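Local coordinates for protein threonine synthase (Brucella melitensis bv. 1, PDB 4F4F) that probably catalyses, with pyridoxal 5'-phosphate as cofactor, the conversion of O-phospho-L-homoserine and water to L-threonine and phosphate, the last step of threonine biosynthesis, at residues 287-290 with 291-295; 366-370 with 371-375; 376-379 with 380-384; 395-398 with 399-403. All blocks are in the same frame, centred on the assembly; numbering follows the deposited sequence.

Interaction 1: residues 287-290 with 291-295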
ATOM      1  N   ASP A 287      -9.719   5.379  14.853  1.00 21.36           N
ATOM      2  CA  ASP A 287     -10.120   4.748  16.128  1.00 22.72           C
ATOM      3  C   ASP A 287      -9.587   3.318  16.314  1.00 22.38           C
ATOM      4  O   ASP A 287      -9.480   2.834  17.428  1.00 22.81           O
ATOM      5  CB  ASP A 287     -11.662   4.736  16.248  1.00 24.56           C
ATOM      6  CG  ASP A 287     -12.266   6.118  16.048  1.00 25.57           C
ATOM      7  OD1 ASP A 287     -12.313   6.886  17.013  1.00 27.24           O
ATOM      8  OD2 ASP A 287     -12.610   6.458  14.901  1.00 27.91           O
ATOM      9  N   ASN A 288      -9.260   2.644  15.221  1.00 21.96           N
ATOM     10  CA  ASN A 288      -8.566   1.358  15.297  1.00 21.76           C
ATOM     11  C   ASN A 288      -7.080   1.648  15.473  1.00 20.76           C
ATOM     12  O   ASN A 288      -6.319   1.772  14.514  1.00 20.89           O
ATOM     13  CB  ASN A 288      -8.844   0.558  14.036  1.00 22.03           C
ATOM     14  CG  ASN A 288     -10.314   0.273  13.872  1.00 22.88           C
ATOM     15  OD1 ASN A 288     -10.835  -0.638  14.496  1.00 24.27           O
ATOM     16  ND2 ASN A 288     -10.997   1.059  13.047  1.00 23.46           N
ATOM     17  N   ASP A 289      -6.687   1.773  16.727  1.00 20.54           N
ATOM     18  CA  ASP A 289      -5.460   2.452  17.077  1.00 19.72           C
ATOM     19  C   ASP A 289      -4.424   1.514  17.703  1.00 18.84           C
ATOM     20  O   ASP A 289      -3.567   1.970  18.474  1.00 18.46           O
ATOM     21  CB  ASP A 289      -5.807   3.614  18.014  1.00 20.49           C
ATOM     22  CG  ASP A 289      -6.328   3.166  19.371  1.00 21.36           C
ATOM     23  OD1 ASP A 289      -6.753   1.997  19.585  1.00 21.15           O
ATOM     24  OD2 ASP A 289      -6.315   4.041  20.253  1.00 22.43           O
ATOM     25  N   ILE A 290      -4.463   0.236  17.322  1.00 18.08           N
ATOM     26  CA  ILE A 290      -3.485  -0.743  17.811  1.00 17.67           C
ATOM     27  C   ILE A 290      -2.064  -0.207  17.745  1.00 16.96           C
ATOM     28  O   ILE A 290      -1.316  -0.323  18.706  1.00 16.93           O
ATOM     29  CB  ILE A 290      -3.602  -2.126  17.097  1.00 17.36           C
ATOM     30  CG1 ILE A 290      -2.804  -3.179  17.887  1.00 17.41           C
ATOM     31  CG2 ILE A 290      -3.192  -2.080  15.612  1.00 16.35           C
ATOM     32  CD1 ILE A 290      -3.079  -4.575  17.392  1.00 17.58           C
ATOM     33  N   LEU A 291      -1.729   0.462  16.646  1.00 16.51           N
ATOM     34  CA  LEU A 291      -0.355   0.961  16.464  1.00 15.99           C
ATOM     35  C   LEU A 291      -0.056   2.115  17.419  1.00 16.34           C
ATOM     36  O   LEU A 291       1.040   2.194  17.983  1.00 16.41           O
ATOM     37  CB  LEU A 291      -0.101   1.358  15.024  1.00 15.40           C
ATOM     38  CG  LEU A 291      -0.145   0.217  13.978  1.00 15.35           C
ATOM     39  CD1 LEU A 291      -0.120   0.778  12.556  1.00 14.87           C
ATOM     40  CD2 LEU A 291       1.014  -0.752  14.160  1.00 14.82           C
ATOM     41  N   SER A 292      -1.003   3.017  17.595  1.00 16.68           N
ATOM     42  CA  SER A 292      -0.840   4.084  18.569  1.00 17.13           C
ATOM     43  C   SER A 292      -0.701   3.503  19.994  1.00 17.50           C
ATOM     44  O   SER A 292       0.214   3.855  20.731  1.00 17.02           O
ATOM     45  CB  SER A 292      -2.036   5.056  18.474  1.00 17.79           C
ATOM     46  OG  SER A 292      -1.861   6.131  19.381  1.00 18.60           O
ATOM     47  N   ARG A 293      -1.585   2.579  20.373  1.00 17.94           N
ATOM     48  CA  ARG A 293      -1.484   1.941  21.677  1.00 18.60           C
ATOM     49  C   ARG A 293      -0.158   1.208  21.844  1.00 18.03           C
ATOM     50  O   ARG A 293       0.408   1.172  22.946  1.00 17.97           O
ATOM     51  CB  ARG A 293      -2.630   0.977  21.923  1.00 19.40           C
ATOM     52  CG  ARG A 293      -3.978   1.690  22.033  1.00 20.09           C
ATOM     53  CD  ARG A 293      -5.116   0.714  22.294  1.00 20.76           C
ATOM     54  NE  ARG A 293      -5.601  -0.047  21.120  1.00 20.65           N
ATOM     55  CZ  ARG A 293      -5.398  -1.348  20.906  1.00 20.68           C
ATOM     56  NH1 ARG A 293      -4.630  -2.058  21.731  1.00 20.57           N
ATOM     57  NH2 ARG A 293      -5.936  -1.936  19.845  1.00 20.39           N
ATOM     58  N   THR A 294       0.320   0.607  20.761  1.00 17.48           N
ATOM     59  CA  THR A 294       1.597  -0.093  20.793  1.00 17.36           C
ATOM     60  C   THR A 294       2.732   0.858  21.081  1.00 17.74           C
ATOM     61  O   THR A 294       3.572   0.573  21.919  1.00 17.92           O
ATOM     62  CB  THR A 294       1.883  -0.878  19.470  1.00 16.68           C
ATOM     63  OG1 THR A 294       0.889  -1.895  19.316  1.00 16.45           O
ATOM     64  CG2 THR A 294       3.271  -1.525  19.528  1.00 16.07           C
ATOM     65  N   LEU A 295       2.779   1.992  20.395  1.00 18.31           N
ATOM     66  CA  LEU A 295       3.855   2.948  20.685  1.00 19.40           C
ATOM     67  C   LEU A 295       3.754   3.507  22.128  1.00 20.03           C
ATOM     68  O   LEU A 295       4.780   3.775  22.770  1.00 19.84           O
ATOM     69  CB  LEU A 295       3.918   4.101  19.663  1.00 19.28           C
ATOM     70  CG  LEU A 295       4.668   3.906  18.326  1.00 19.90           C
ATOM     71  CD1 LEU A 295       6.141   4.256  18.542  1.00 20.22           C
ATOM     72  CD2 LEU A 295       4.486   2.524  17.702  1.00 19.75           C
TER
HETATM   73  O   HOH W   1      -3.550   1.246  14.503  1.00 16.51           O
HETATM   74  O   HOH W   2      -8.202  -0.522  18.535  1.00 26.54           O
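Asp-289 and Arg-293 carry the charged part of this contact: a salt bridge joins Asp-289 OD1 to Arg-293 NE at 2.8 Å. The oxygen lies at the edge of the guanidinium, nearly in its plane, whereas the NE-H comes from above the carboxylate plane; the two planes are 57° apart. Arg-293 bends at chi3 (-78°), which folds the guanidinium back over the start of the helix. Arg-293 NH1 is bound in turn by Glu-301 O.

An apolar component accompanies the charges. Ile-290 CA sits over one face of the guanidinium, offset toward the rim and 3.4 Å from Arg-293 NH2, while Ile-290 CG2 touches Leu-291 CG at 4.2 Å.

Asp-289 is the N-cap, and the residues after it form the first turn of helix 290-297. Its side chain makes no capping bond; OD1 serves Arg-293 instead, and OD2 has a long, weak ion pair with Arg-367. The helix follows strand 278-285, and the Leu-291 side chain comes within about 4 Å of that of Phe-262, a residue of the cofactor site.

Backbone bonds start here: Arg-293 N meets Asp-289 O at 2.8 Å and 173°. Ile-290 O is gripped twice, by Thr-294 N and by Thr-294 OG1, each at 2.8 Å and from opposite faces of the carbonyl plane.

Two waters complete the set. One receives the N-H of Leu-291 and donates to Asn-288 O, and the other accepts from Arg-293 NH2 at 3.0 Å and from Asp-289 N.

Interaction 2: residues 366-370 with 371-375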
ATOM      1  N   GLY A 366      -0.166   8.813  16.425  1.00 17.40           N
ATOM      2  CA  GLY A 366      -1.347   9.432  17.007  1.00 18.07           C
ATOM      3  C   GLY A 366      -2.582   8.943  16.289  1.00 18.40           C
ATOM      4  O   GLY A 366      -2.498   8.248  15.251  1.00 17.62           O
ATOM      5  N   ARG A 367      -3.708   9.355  16.838  1.00 19.35           N
ATOM      6  CA  ARG A 367      -5.003   8.904  16.438  1.00 20.54           C
ATOM      7  C   ARG A 367      -5.889  10.094  16.121  1.00 20.25           C
ATOM      8  O   ARG A 367      -5.705  11.175  16.675  1.00 20.00           O
ATOM      9  CB  ARG A 367      -5.585   8.139  17.612  1.00 22.67           C
ATOM     10  CG  ARG A 367      -6.843   7.380  17.335  1.00 24.77           C
ATOM     11  CD  ARG A 367      -7.452   6.877  18.640  1.00 26.80           C
ATOM     12  NE  ARG A 367      -7.881   7.980  19.502  1.00 29.03           N
ATOM     13  CZ  ARG A 367      -8.441   7.840  20.706  1.00 30.42           C
ATOM     14  NH1 ARG A 367      -8.682   6.630  21.202  1.00 31.01           N
ATOM     15  NH2 ARG A 367      -8.786   8.917  21.398  1.00 31.06           N
ATOM     16  N   SER A 368      -6.874   9.878  15.250  1.00 20.26           N
ATOM     17  CA  SER A 368      -7.919  10.894  14.978  1.00 20.65           C
ATOM     18  C   SER A 368      -9.282  10.189  14.943  1.00 21.57           C
ATOM     19  O   SER A 368      -9.471   9.244  14.170  1.00 21.96           O
ATOM     20  CB  SER A 368      -7.668  11.597  13.645  1.00 20.14           C
ATOM     21  OG  SER A 368      -8.639  12.607  13.371  1.00 20.16           O
ATOM     22  N   THR A 369     -10.191  10.622  15.804  1.00 22.31           N
ATOM     23  CA  THR A 369     -11.558  10.087  15.814  1.00 23.08           C
ATOM     24  C   THR A 369     -12.330  10.611  14.602  1.00 23.18           C
ATOM     25  O   THR A 369     -11.886  11.537  13.907  1.00 22.34           O
ATOM     26  CB  THR A 369     -12.312  10.550  17.069  1.00 24.37           C
ATOM     27  OG1 THR A 369     -12.407  11.976  17.049  1.00 23.89           O
ATOM     28  CG2 THR A 369     -11.600  10.073  18.361  1.00 24.06           C
ATOM     29  N   VAL A 370     -13.514  10.053  14.385  1.00 23.77           N
ATOM     30  CA  VAL A 370     -14.365  10.487  13.286  1.00 23.87           C
ATOM     31  C   VAL A 370     -14.641  11.986  13.368  1.00 23.87           C
ATOM     32  O   VAL A 370     -14.519  12.671  12.379  1.00 23.61           O
ATOM     33  CB  VAL A 370     -15.681   9.667  13.239  1.00 24.86           C
ATOM     34  CG1 VAL A 370     -16.748  10.389  12.413  1.00 25.26           C
ATOM     35  CG2 VAL A 370     -15.395   8.257  12.710  1.00 24.31           C
ATOM     36  N   ASP A 371     -14.973  12.503  14.548  1.00 24.49           N
ATOM     37  CA  ASP A 371     -15.272  13.931  14.708  1.00 24.68           C
ATOM     38  C   ASP A 371     -14.030  14.821  14.486  1.00 23.34           C
ATOM     39  O   ASP A 371     -14.122  15.891  13.888  1.00 22.61           O
ATOM     40  CB  ASP A 371     -15.873  14.210  16.097  1.00 26.44           C
ATOM     41  CG  ASP A 371     -17.312  13.710  16.227  1.00 28.13           C
ATOM     42  OD1 ASP A 371     -17.898  13.287  15.206  1.00 29.89           O
ATOM     43  OD2 ASP A 371     -17.869  13.764  17.333  1.00 29.03           O
ATOM     44  N   GLU A 372     -12.890  14.370  14.989  1.00 22.39           N
ATOM     45  CA  GLU A 372     -11.628  15.097  14.821  1.00 21.70           C
ATOM     46  C   GLU A 372     -11.245  15.138  13.359  1.00 20.44           C
ATOM     47  O   GLU A 372     -10.811  16.158  12.857  1.00 20.04           O
ATOM     48  CB  GLU A 372     -10.514  14.436  15.623  1.00 21.87           C
ATOM     49  CG  GLU A 372     -10.636  14.683  17.113  1.00 22.85           C
ATOM     50  CD  GLU A 372      -9.798  13.753  17.963  1.00 23.32           C
ATOM     51  OE1 GLU A 372      -9.177  12.816  17.452  1.00 22.85           O
ATOM     52  OE2 GLU A 372      -9.804  13.930  19.198  1.00 25.02           O
ATOM     53  N   THR A 373     -11.422  14.015  12.675  1.00 19.64           N
ATOM     54  CA  THR A 373     -11.139  13.934  11.236  1.00 18.61           C
ATOM     55  C   THR A 373     -12.055  14.891  10.448  1.00 18.54           C
ATOM     56  O   THR A 373     -11.578  15.632   9.578  1.00 18.00           O
ATOM     57  CB  THR A 373     -11.300  12.494  10.731  1.00 18.42           C
ATOM     58  OG1 THR A 373     -10.457  11.594  11.490  1.00 18.29           O
ATOM     59  CG2 THR A 373     -10.963  12.381   9.273  1.00 17.77           C
ATOM     60  N   ALA A 374     -13.361  14.892  10.744  1.00 19.05           N
ATOM     61  CA  ALA A 374     -14.281  15.833  10.086  1.00 19.19           C
ATOM     62  C   ALA A 374     -13.871  17.302  10.319  1.00 19.17           C
ATOM     63  O   ALA A 374     -13.931  18.135   9.411  1.00 18.75           O
ATOM     64  CB  ALA A 374     -15.714  15.595  10.532  1.00 19.89           C
ATOM     65  N   ALA A 375     -13.497  17.607  11.564  1.00 19.41           N
ATOM     66  CA  ALA A 375     -13.139  18.963  11.953  1.00 19.56           C
ATOM     67  C   ALA A 375     -11.909  19.418  11.136  1.00 18.68           C
ATOM     68  O   ALA A 375     -11.859  20.551  10.693  1.00 18.87           O
ATOM     69  CB  ALA A 375     -12.875  19.035  13.467  1.00 19.85           C
TER
HETATM   70  O   HOH W   3      -8.007  10.825  19.148  1.00 24.94           O
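Thr-369 and Glu-372 form a capping box at the N terminus of helix 370-384, where the chain turns out of strand 363-367, the edge strand of the mixed sheet. The evidence is reciprocal: Glu-372 N donates to Thr-369 OG1 at 3.2 Å with an N-H...O angle of 161°, and Thr-369 N donates to Glu-372 OE1 at 2.9 Å. Thr-369 places OG1 between its own N and carbonyl carbon (chi1 62°), pointing it at the first turn. The glutamate chain runs extended beyond CG and passes obliquely across the threonine, its CG 3.2 Å from Thr-369 OG1. Its carboxylate is turned so that the Thr-369 N-H arrives from above the plane, 42° out of it. A water at 2.9 Å donates to the same OE1 and accepts from Arg-367 NE, which lies 5.4 Å from Glu-372 OE1.

Thr-373 points toward the preceding segment from the next position along the helix. Its OG1 stands beside its own backbone N, and both groups converge on Thr-369 O, the hydroxyl from above the carbonyl plane and the amide nearly in line with C=O. Thr-369 O therefore accepts two bonds. On the inner side, Ser-368 and Thr-373 also touch Ile-394 of helix 390-402. There the two hydroxyls, Ser-368 OG and Thr-373 OG1, approach to 2.8 Å.

Interaction 3: residues 376-379 with 380-384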
ATOM      1  N   THR A 376     -10.945  18.514  10.954  1.00 18.09           N
ATOM      2  CA  THR A 376      -9.759  18.769  10.139  1.00 17.53           C
ATOM      3  C   THR A 376     -10.112  19.021   8.679  1.00 17.35           C
ATOM      4  O   THR A 376      -9.632  19.996   8.078  1.00 16.93           O
ATOM      5  CB  THR A 376      -8.774  17.611  10.258  1.00 17.10           C
ATOM      6  OG1 THR A 376      -8.553  17.335  11.655  1.00 17.55           O
ATOM      7  CG2 THR A 376      -7.446  17.932   9.563  1.00 16.15           C
ATOM      8  N   ILE A 377     -10.997  18.219   8.099  1.00 17.67           N
ATOM      9  CA  ILE A 377     -11.429  18.505   6.698  1.00 17.87           C
ATOM     10  C   ILE A 377     -12.011  19.918   6.604  1.00 19.04           C
ATOM     11  O   ILE A 377     -11.652  20.700   5.739  1.00 18.60           O
ATOM     12  CB  ILE A 377     -12.453  17.480   6.131  1.00 17.95           C
ATOM     13  CG1 ILE A 377     -11.847  16.058   6.057  1.00 17.20           C
ATOM     14  CG2 ILE A 377     -12.946  17.943   4.759  1.00 17.86           C
ATOM     15  CD1 ILE A 377     -12.856  14.958   5.778  1.00 17.78           C
ATOM     16  N   GLU A 378     -12.906  20.252   7.521  1.00 20.99           N
ATOM     17  CA  GLU A 378     -13.570  21.540   7.469  1.00 22.52           C
ATOM     18  C   GLU A 378     -12.597  22.707   7.681  1.00 22.03           C
ATOM     19  O   GLU A 378     -12.663  23.669   6.935  1.00 21.61           O
ATOM     20  CB  GLU A 378     -14.734  21.580   8.456  1.00 24.73           C
ATOM     21  CG  GLU A 378     -15.712  22.708   8.181  1.00 27.25           C
ATOM     22  CD  GLU A 378     -15.265  24.023   8.763  1.00 29.45           C
ATOM     23  OE1 GLU A 378     -14.400  24.020   9.673  1.00 31.71           O
ATOM     24  OE2 GLU A 378     -15.791  25.068   8.335  1.00 33.48           O
ATOM     25  N   SER A 379     -11.669  22.608   8.645  1.00 21.81           N
ATOM     26  CA  SER A 379     -10.727  23.710   8.889  1.00 21.82           C
ATOM     27  C   SER A 379      -9.748  23.906   7.746  1.00 20.37           C
ATOM     28  O   SER A 379      -9.510  25.031   7.368  1.00 20.23           O
ATOM     29  CB  SER A 379      -9.931  23.614  10.214  1.00 22.24           C
ATOM     30  OG  SER A 379      -9.057  22.534  10.204  1.00 22.89           O
ATOM     31  N   VAL A 380      -9.175  22.831   7.221  1.00 19.21           N
ATOM     32  CA  VAL A 380      -8.253  22.953   6.078  1.00 18.51           C
ATOM     33  C   VAL A 380      -8.955  23.535   4.826  1.00 18.65           C
ATOM     34  O   VAL A 380      -8.381  24.375   4.121  1.00 18.10           O
ATOM     35  CB  VAL A 380      -7.509  21.645   5.777  1.00 17.54           C
ATOM     36  CG1 VAL A 380      -6.592  21.813   4.580  1.00 16.93           C
ATOM     37  CG2 VAL A 380      -6.676  21.219   6.984  1.00 17.22           C
ATOM     38  N   LEU A 381     -10.202  23.144   4.567  1.00 19.06           N
ATOM     39  CA  LEU A 381     -10.963  23.782   3.471  1.00 19.54           C
ATOM     40  C   LEU A 381     -11.142  25.263   3.753  1.00 20.20           C
ATOM     41  O   LEU A 381     -10.890  26.109   2.892  1.00 20.12           O
ATOM     42  CB  LEU A 381     -12.326  23.135   3.266  1.00 19.83           C
ATOM     43  CG  LEU A 381     -13.102  23.650   2.054  1.00 20.13           C
ATOM     44  CD1 LEU A 381     -12.385  23.434   0.730  1.00 19.44           C
ATOM     45  CD2 LEU A 381     -14.444  22.973   2.034  1.00 20.44           C
ATOM     46  N   SER A 382     -11.555  25.579   4.972  1.00 21.62           N
ATOM     47  CA  SER A 382     -11.790  26.982   5.353  1.00 22.81           C
ATOM     48  C   SER A 382     -10.540  27.848   5.286  1.00 22.27           C
ATOM     49  O   SER A 382     -10.589  28.959   4.752  1.00 21.65           O
ATOM     50  CB  SER A 382     -12.381  27.107   6.756  1.00 24.27           C
ATOM     51  OG  SER A 382     -13.722  26.710   6.690  1.00 26.65           O
ATOM     52  N   LYS A 383      -9.452  27.350   5.876  1.00 21.82           N
ATOM     53  CA  LYS A 383      -8.249  28.158   6.007  1.00 22.04           C
ATOM     54  C   LYS A 383      -7.429  28.181   4.733  1.00 20.62           C
ATOM     55  O   LYS A 383      -6.857  29.209   4.434  1.00 21.06           O
ATOM     56  CB  LYS A 383      -7.397  27.710   7.176  1.00 22.95           C
ATOM     57  CG  LYS A 383      -8.088  27.852   8.520  1.00 25.31           C
ATOM     58  CD  LYS A 383      -8.437  29.290   8.860  1.00 27.34           C
ATOM     59  CE  LYS A 383      -9.099  29.436  10.223  1.00 30.00           C
ATOM     60  NZ  LYS A 383      -8.241  28.902  11.325  1.00 31.88           N
ATOM     61  N   ASP A 384      -7.381  27.077   3.981  1.00 19.08           N
ATOM     62  CA  ASP A 384      -6.539  27.004   2.785  1.00 18.37           C
ATOM     63  C   ASP A 384      -7.266  26.877   1.447  1.00 18.36           C
ATOM     64  O   ASP A 384      -6.640  26.986   0.415  1.00 18.08           O
ATOM     65  CB  ASP A 384      -5.579  25.806   2.896  1.00 17.38           C
ATOM     66  CG  ASP A 384      -4.465  26.013   3.894  1.00 17.18           C
ATOM     67  OD1 ASP A 384      -4.288  27.139   4.442  1.00 17.27           O
ATOM     68  OD2 ASP A 384      -3.709  25.015   4.100  1.00 16.54           O
TER
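Glu-378 and Ser-382 meet one turn apart on the exposed side of helix 370-384, an i to i+4 pair near its C-terminal end. Ser-382 OG lies 3.1 Å from Glu-378 OE2 and 3.2 Å from Glu-378 O. Both bonds are weak, and the single hydroxyl proton can serve either acceptor. The glutamate reaches the serine because CG leaves opposite the backbone N (chi1 -163°) and the chain then bends at chi2 (-83°), bringing the carboxylate round toward the C-terminal end.

The backbone ladder fixes this spacing. Ser-382 N binds Glu-378 O at 3.0 Å, while Val-380 N and Leu-381 N bond to the oxygens of Thr-376 and Ile-377.

On the buried side, Thr-376 CG2 approaches Val-380 CG2 at 4.2 Å. The Thr-376 hydroxyl turns back to Glu-372 O. Around this side, helix 390-402 contributes Val-396 against Thr-376 and Arg-400 against Val-380, while Ile-377 and Leu-381 pack on Cys-428 of helix 421-428. In the last turn Lys-383 N donates to Ser-379 O at 2.8 Å, and Lys-383 CB and CG each lie 3.4 Å from that same oxygen.

Interaction 4: residues 395-398 with 399-403; sequences GVKV and AREKA
The last two turns of helix 390-402, in the C-terminal family region of threonine synthase, place two i to i+4 pairs next to each other. Lys-397 and Glu-401 run alongside, pointing the same way, and Lys-397 NZ forms a salt bridge to Glu-401 OE1 at 3.1 Å. The ammonium approaches from above the carboxylate plane, 45° out of it. Lys-397 achieves this by bending at chi2 (-87°), whereas Glu-401 stays extended. The same NZ is also hydrogen-bonded to Arg-367 O, so the ammonium is shared between Glu-401 and a strand-end carbonyl, with Glu-372 OE1 as a longer, weak partner.

Val-396 and Arg-400 also lie side by side. Val-396 CG1 sits beneath one face of the guanidinium, offset toward its rim, 3.3 Å from Arg-400 NE and 3.6 Å from Arg-400 CZ. The arginine is extended from CG to NE, which lays the guanidinium over the valine, with Arg-400 NH2 in a salt bridge to Glu-103 OE2.

A third pair, Val-398 CG1 and Lys-402 CG, touches at 3.8 Å. Beneath them the backbone bonds keep the helical step: Arg-400 N to Val-396 O at 3.0 Å, Lys-402 N to Val-398 O at 2.8 Å. Ala-403 is the first residue to leave helical angles. Ala-399 packs on Val-411 of strand 409-413 and Val-398 on Ile-282 and Ala-284 of strand 278-285. This is an amphipathic helix covering parallel strands of a sheet, as in alpha/beta folds.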
ATOM      1  N   GLY A 395      -4.044  12.019   8.634  1.00 13.87           N
ATOM      2  CA  GLY A 395      -2.662  12.439   8.530  1.00 13.52           C
ATOM      3  C   GLY A 395      -2.376  13.866   8.959  1.00 13.71           C
ATOM      4  O   GLY A 395      -1.410  14.112   9.696  1.00 13.91           O
ATOM      5  N   VAL A 396      -3.173  14.817   8.492  1.00 14.01           N
ATOM      6  CA  VAL A 396      -2.951  16.239   8.845  1.00 14.21           C
ATOM      7  C   VAL A 396      -3.190  16.468  10.338  1.00 14.85           C
ATOM      8  O   VAL A 396      -2.363  17.049  11.026  1.00 14.86           O
ATOM      9  CB  VAL A 396      -3.802  17.206   7.994  1.00 14.49           C
ATOM     10  CG1 VAL A 396      -3.637  18.639   8.471  1.00 14.83           C
ATOM     11  CG2 VAL A 396      -3.446  17.099   6.509  1.00 14.01           C
ATOM     12  N   LYS A 397      -4.295  15.968  10.863  1.00 15.38           N
ATOM     13  CA  LYS A 397      -4.570  16.105  12.293  1.00 16.20           C
ATOM     14  C   LYS A 397      -3.384  15.604  13.160  1.00 16.12           C
ATOM     15  O   LYS A 397      -2.898  16.304  14.081  1.00 16.27           O
ATOM     16  CB  LYS A 397      -5.852  15.341  12.655  1.00 16.67           C
ATOM     17  CG  LYS A 397      -6.314  15.526  14.085  1.00 17.67           C
ATOM     18  CD  LYS A 397      -5.716  14.578  15.098  1.00 17.86           C
ATOM     19  CE  LYS A 397      -6.497  14.655  16.412  1.00 19.02           C
ATOM     20  NZ  LYS A 397      -6.006  13.682  17.422  1.00 19.44           N
ATOM     21  N   VAL A 398      -2.949  14.383  12.889  1.00 15.71           N
ATOM     22  CA  VAL A 398      -1.909  13.751  13.707  1.00 15.72           C
ATOM     23  C   VAL A 398      -0.552  14.445  13.492  1.00 15.79           C
ATOM     24  O   VAL A 398       0.227  14.625  14.440  1.00 15.90           O
ATOM     25  CB  VAL A 398      -1.824  12.232  13.406  1.00 15.26           C
ATOM     26  CG1 VAL A 398      -0.605  11.575  14.070  1.00 14.93           C
ATOM     27  CG2 VAL A 398      -3.113  11.523  13.803  1.00 15.44           C
ATOM     28  N   ALA A 399      -0.251  14.808  12.237  1.00 15.97           N
ATOM     29  CA  ALA A 399       0.980  15.550  11.917  1.00 16.00           C
ATOM     30  C   ALA A 399       1.049  16.801  12.791  1.00 17.38           C
ATOM     31  O   ALA A 399       2.072  17.077  13.372  1.00 17.71           O
ATOM     32  CB  ALA A 399       1.017  15.945  10.456  1.00 15.67           C
ATOM     33  N   ARG A 400      -0.048  17.542  12.907  1.00 18.67           N
ATOM     34  CA  ARG A 400      -0.038  18.797  13.660  1.00 19.83           C
ATOM     35  C   ARG A 400       0.064  18.575  15.166  1.00 21.22           C
ATOM     36  O   ARG A 400       0.636  19.384  15.860  1.00 22.16           O
ATOM     37  CB  ARG A 400      -1.267  19.647  13.313  1.00 20.23           C
ATOM     38  CG  ARG A 400      -1.255  20.083  11.861  1.00 19.42           C
ATOM     39  CD  ARG A 400      -2.540  20.765  11.429  1.00 19.80           C
ATOM     40  NE  ARG A 400      -2.421  21.309  10.081  1.00 19.15           N
ATOM     41  CZ  ARG A 400      -3.335  22.060   9.461  1.00 19.73           C
ATOM     42  NH1 ARG A 400      -4.488  22.350  10.026  1.00 20.05           N
ATOM     43  NH2 ARG A 400      -3.104  22.529   8.245  1.00 19.53           N
ATOM     44  N   GLU A 401      -0.491  17.477  15.655  1.00 21.71           N
ATOM     45  CA  GLU A 401      -0.395  17.122  17.060  1.00 23.50           C
ATOM     46  C   GLU A 401       0.986  16.605  17.443  1.00 23.55           C
ATOM     47  O   GLU A 401       1.491  16.913  18.507  1.00 21.96           O
ATOM     48  CB  GLU A 401      -1.428  16.028  17.369  1.00 25.08           C
ATOM     49  CG  GLU A 401      -1.635  15.738  18.858  1.00 27.06           C
ATOM     50  CD  GLU A 401      -2.624  14.606  19.092  1.00 28.43           C
ATOM     51  OE1 GLU A 401      -3.032  13.936  18.128  1.00 29.07           O
ATOM     52  OE2 GLU A 401      -3.011  14.391  20.253  1.00 31.44           O
ATOM     53  N   LYS A 402       1.583  15.789  16.570  1.00 22.75           N
ATOM     54  CA  LYS A 402       2.780  15.050  16.927  1.00 23.65           C
ATOM     55  C   LYS A 402       4.058  15.661  16.409  1.00 23.40           C
ATOM     56  O   LYS A 402       5.108  15.236  16.818  1.00 23.12           O
ATOM     57  CB  LYS A 402       2.695  13.622  16.391  1.00 23.87           C
ATOM     58  CG  LYS A 402       1.579  12.803  16.991  1.00 25.43           C
ATOM     59  CD  LYS A 402       1.910  12.431  18.418  1.00 27.35           C
ATOM     60  CE  LYS A 402       0.698  12.587  19.285  1.00 28.44           C
ATOM     61  NZ  LYS A 402       0.946  11.975  20.603  1.00 31.97           N
ATOM     62  N   ALA A 403       3.998  16.632  15.507  1.00 24.99           N
ATOM     63  CA  ALA A 403       5.231  17.130  14.901  1.00 25.89           C
ATOM     64  C   ALA A 403       6.039  17.841  15.954  1.00 28.98           C
ATOM     65  O   ALA A 403       5.522  18.652  16.712  1.00 28.03           O
ATOM     66  CB  ALA A 403       4.975  18.049  13.714  1.00 24.93           C
TER

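How the interactions relate
All four contacts are local and follow one another along the chain without nesting or crossing; each pairs adjoining segments, so none closes a loop. Interaction 1 starts helix 290-297 after strand 278-285, and interaction 2 starts helix 370-384 after the neighbouring strand 363-367. These helix starts touch where Asp-287 OD1 packs on Thr-369 CA at 3.5 Å. Interaction 3 continues the second helix directly. Interaction 4 lies on the next helix, 390-402, which meets interactions 2 and 3: Lys-397 NZ is 3.3 Å from Glu-372 OE1, and Val-380 CG2 is 3.9 Å from Arg-400 NH1. Interaction 1 touches neither 3 nor 4. Together they join two neighbouring strands of the mixed sheet to three helices.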